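70 kDa protein (Xanthomonas sp., PDB 4B2N) cleaves rubber oxidatively as a processive dioxygenase that carries two covalently attached c-type hemes. Local coordinates at residues A358-G363 with L655-K660. Residues are numbered along the deposited sequence; the frame is centred on the assembly and turned at random.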
ATOM      1  N   ALA A 358      17.464 -11.504 -26.518  1.00 28.32           N
ATOM      2  CA  ALA A 358      17.012 -10.885 -27.761  1.00 29.47           C
ATOM      3  C   ALA A 358      15.512 -10.570 -27.770  1.00 26.74           C
ATOM      4  O   ALA A 358      15.089  -9.582 -28.370  1.00 26.40           O
ATOM      5  CB  ALA A 358      17.397 -11.742 -28.975  1.00 32.08           C
ATOM      6  N   LEU A 359      14.699 -11.426 -27.158  1.00 24.69           N
ATOM      7  CA  LEU A 359      13.268 -11.186 -27.106  1.00 23.67           C
ATOM      8  C   LEU A 359      13.018  -9.938 -26.192  1.00 24.35           C
ATOM      9  O   LEU A 359      12.213  -9.035 -26.519  1.00 23.55           O
ATOM     10  CB  LEU A 359      12.563 -12.475 -26.604  1.00 24.07           C
ATOM     11  CG  LEU A 359      11.052 -12.473 -26.485  1.00 24.71           C
ATOM     12  CD1 LEU A 359      10.446 -12.013 -27.808  1.00 26.64           C
ATOM     13  CD2 LEU A 359      10.464 -13.786 -25.915  1.00 25.27           C
ATOM     14  N   ALA A 360      13.750  -9.881 -25.079  1.00 22.60           N
ATOM     15  CA  ALA A 360      13.675  -8.764 -24.134  1.00 23.69           C
ATOM     16  C   ALA A 360      14.058  -7.418 -24.780  1.00 25.22           C
ATOM     17  O   ALA A 360      13.474  -6.342 -24.480  1.00 22.66           O
ATOM     18  CB  ALA A 360      14.534  -9.077 -22.912  1.00 22.76           C
ATOM     19  N   GLU A 361      14.982  -7.484 -25.743  1.00 26.66           N
ATOM     20  CA  GLU A 361      15.386  -6.268 -26.443  1.00 25.66           C
ATOM     21  C   GLU A 361      14.309  -5.835 -27.440  1.00 27.38           C
ATOM     22  O   GLU A 361      14.110  -4.657 -27.649  1.00 28.24           O
ATOM     23  CB  GLU A 361      16.762  -6.426 -27.109  1.00 28.53           C
ATOM     24  CG  GLU A 361      17.888  -6.566 -26.078  1.00 32.41           C
ATOM     25  CD  GLU A 361      19.276  -6.393 -26.669  1.00 39.10           C
ATOM     26  OE1 GLU A 361      19.385  -6.012 -27.862  1.00 41.82           O
ATOM     27  OE2 GLU A 361      20.263  -6.629 -25.942  1.00 40.97           O
ATOM     28  N   GLN A 362      13.642  -6.774 -28.097  1.00 27.24           N
ATOM     29  CA  GLN A 362      12.484  -6.398 -28.913  1.00 27.88           C
ATOM     30  C   GLN A 362      11.405  -5.758 -28.016  1.00 27.43           C
ATOM     31  O   GLN A 362      10.813  -4.734 -28.357  1.00 25.66           O
ATOM     32  CB  GLN A 362      11.938  -7.616 -29.653  1.00 31.02           C
ATOM     33  CG  GLN A 362      12.932  -8.082 -30.721  1.00 33.46           C
ATOM     34  CD  GLN A 362      12.459  -9.254 -31.547  1.00 39.56           C
ATOM     35  OE1 GLN A 362      12.924  -9.436 -32.686  1.00 47.67           O
ATOM     36  NE2 GLN A 362      11.563 -10.060 -31.005  1.00 39.93           N
ATOM     37  N   GLY A 363      11.180  -6.373 -26.850  1.00 24.29           N
ATOM     38  CA  GLY A 363      10.267  -5.799 -25.866  1.00 27.12           C
ATOM     39  C   GLY A 363      10.696  -4.405 -25.394  1.00 24.06           C
ATOM     40  O   GLY A 363       9.863  -3.556 -25.163  1.00 24.42           O
ATOM     41  N   LEU A 655       7.140  -7.890 -24.787  1.00 21.42           N
ATOM     42  CA  LEU A 655       7.003  -6.957 -23.668  1.00 21.30           C
ATOM     43  C   LEU A 655       7.108  -7.725 -22.362  1.00 20.83           C
ATOM     44  O   LEU A 655       7.743  -7.225 -21.419  1.00 20.74           O
ATOM     45  CB  LEU A 655       5.657  -6.266 -23.738  1.00 22.02           C
ATOM     46  CG  LEU A 655       5.492  -5.038 -24.655  1.00 23.11           C
ATOM     47  CD1 LEU A 655       3.990  -4.789 -24.751  1.00 21.55           C
ATOM     48  CD2 LEU A 655       6.230  -3.800 -24.109  1.00 23.54           C
ATOM     49  N   ILE A 656       6.545  -8.934 -22.289  1.00 21.12           N
ATOM     50  CA  ILE A 656       6.722  -9.731 -21.052  1.00 21.10           C
ATOM     51  C   ILE A 656       8.162 -10.102 -20.768  1.00 22.69           C
ATOM     52  O   ILE A 656       8.652  -9.996 -19.622  1.00 20.83           O
ATOM     53  CB  ILE A 656       5.798 -10.963 -21.029  1.00 22.16           C
ATOM     54  CG1 ILE A 656       4.372 -10.512 -20.700  1.00 20.82           C
ATOM     55  CG2 ILE A 656       6.249 -11.998 -20.009  1.00 21.72           C
ATOM     56  CD1 ILE A 656       3.348 -11.495 -21.292  1.00 21.71           C
ATOM     57  N   GLU A 657       8.868 -10.551 -21.800  1.00 22.58           N
ATOM     58  CA  GLU A 657      10.263 -10.845 -21.650  1.00 21.88           C
ATOM     59  C   GLU A 657      11.029  -9.612 -21.184  1.00 21.92           C
ATOM     60  O   GLU A 657      11.934  -9.706 -20.340  1.00 19.65           O
ATOM     61  CB  GLU A 657      10.828 -11.302 -22.996  1.00 23.49           C
ATOM     62  CG  GLU A 657      12.017 -12.190 -22.741  1.00 25.07           C
ATOM     63  CD  GLU A 657      11.656 -13.536 -22.140  1.00 24.56           C
ATOM     64  OE1 GLU A 657      10.451 -13.876 -22.006  1.00 27.46           O
ATOM     65  OE2 GLU A 657      12.596 -14.242 -21.726  1.00 24.82           O
ATOM     66  N   TYR A 658      10.708  -8.449 -21.758  1.00 21.26           N
ATOM     67  CA  TYR A 658      11.375  -7.236 -21.317  1.00 20.19           C
ATOM     68  C   TYR A 658      11.102  -6.937 -19.815  1.00 20.15           C
ATOM     69  O   TYR A 658      12.018  -6.561 -19.052  1.00 21.12           O
ATOM     70  CB  TYR A 658      10.937  -6.070 -22.194  1.00 21.13           C
ATOM     71  CG  TYR A 658      11.520  -4.756 -21.726  1.00 21.70           C
ATOM     72  CD1 TYR A 658      12.905  -4.615 -21.564  1.00 20.69           C
ATOM     73  CD2 TYR A 658      10.704  -3.660 -21.463  1.00 19.88           C
ATOM     74  CE1 TYR A 658      13.448  -3.427 -21.135  1.00 18.86           C
ATOM     75  CE2 TYR A 658      11.242  -2.444 -21.025  1.00 18.93           C
ATOM     76  CZ  TYR A 658      12.621  -2.358 -20.884  1.00 18.00           C
ATOM     77  OH  TYR A 658      13.204  -1.216 -20.506  1.00 18.93           O
ATOM     78  N   ILE A 659       9.884  -7.163 -19.378  1.00 20.04           N
ATOM     79  CA  ILE A 659       9.539  -6.836 -17.976  1.00 21.18           C
ATOM     80  C   ILE A 659      10.308  -7.744 -16.988  1.00 20.89           C
ATOM     81  O   ILE A 659      10.600  -7.351 -15.818  1.00 21.64           O
ATOM     82  CB  ILE A 659       8.019  -6.848 -17.746  1.00 21.30           C
ATOM     83  CG1 ILE A 659       7.379  -5.659 -18.492  1.00 22.34           C
ATOM     84  CG2 ILE A 659       7.693  -6.796 -16.216  1.00 20.11           C
ATOM     85  CD1 ILE A 659       5.923  -5.837 -18.817  1.00 18.87           C
ATOM     86  N   LYS A 660      10.583  -8.980 -17.433  1.00 20.40           N
ATOM     87  CA  LYS A 660      11.462  -9.879 -16.685  1.00 19.63           C
ATOM     88  C   LYS A 660      12.820  -9.242 -16.351  1.00 20.46           C
ATOM     89  O   LYS A 660      13.387  -9.576 -15.341  1.00 21.14           O
ATOM     90  CB  LYS A 660      11.669 -11.211 -17.444  1.00 20.14           C
ATOM     91  CG  LYS A 660      10.413 -12.031 -17.617  1.00 18.18           C
ATOM     92  CD  LYS A 660      10.744 -13.343 -18.350  1.00 21.17           C
ATOM     93  CE  LYS A 660       9.531 -14.206 -18.673  1.00 20.53           C
ATOM     94  NZ  LYS A 660       9.896 -15.353 -19.577  1.00 20.69           N
TER
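Glu657 lies against Leu359 and Ala360 where the helix that carries 358-363 crosses the one that carries 655-660. The side chains of Leu359 and Glu657 cross at about a right angle, with Leu359 CG 3.7 Å from Glu657 CB. Glu657 CG also rests 3.7 Å from the backbone N of Ala360, and Ala360 CB lies 3.7 Å from Glu657 O. This methylene part packs as a hydrocarbon would, while a bend at chi2 swings the carboxylate off toward polar partners. OE1 takes the ammonium group of Lys660, one turn on, at 2.9 Å from NZ; it is met on the syn side, though 30° out of the carboxylate plane. OE2 accepts the backbone N-H of Asn356, just ahead of helix 357-369, and the side-chain OD1 of Asn356 in turn accepts Leu359 N as that helix starts. The carboxylate thereby ties the C-terminal helix to the start of its neighbour.

Gly363, with no side chain, lets the backbones close in, and Tyr658 CB comes to 3.6 Å from Gly363 C. Tyr658 has CG anti to its N (chi1 176°), which sends the ring past Ala360, and its CB and CD1 each lie 3.4 Å from Ala360 O. The axes of the two short segments approach to 6.7 Å at a crossing angle of -104°, nearly perpendicular, so the close contact is confined to about one turn of each.

Around this crossing, the Tyr658 ring meets that of Tyr367 further along helix 357-369. Leu655 and Ile659 touch the heme attached through Cys390, and with Ile656 they also pack on helix 524-528, so that helix 649-660 packs against both helix 357-369 and helix 524-528.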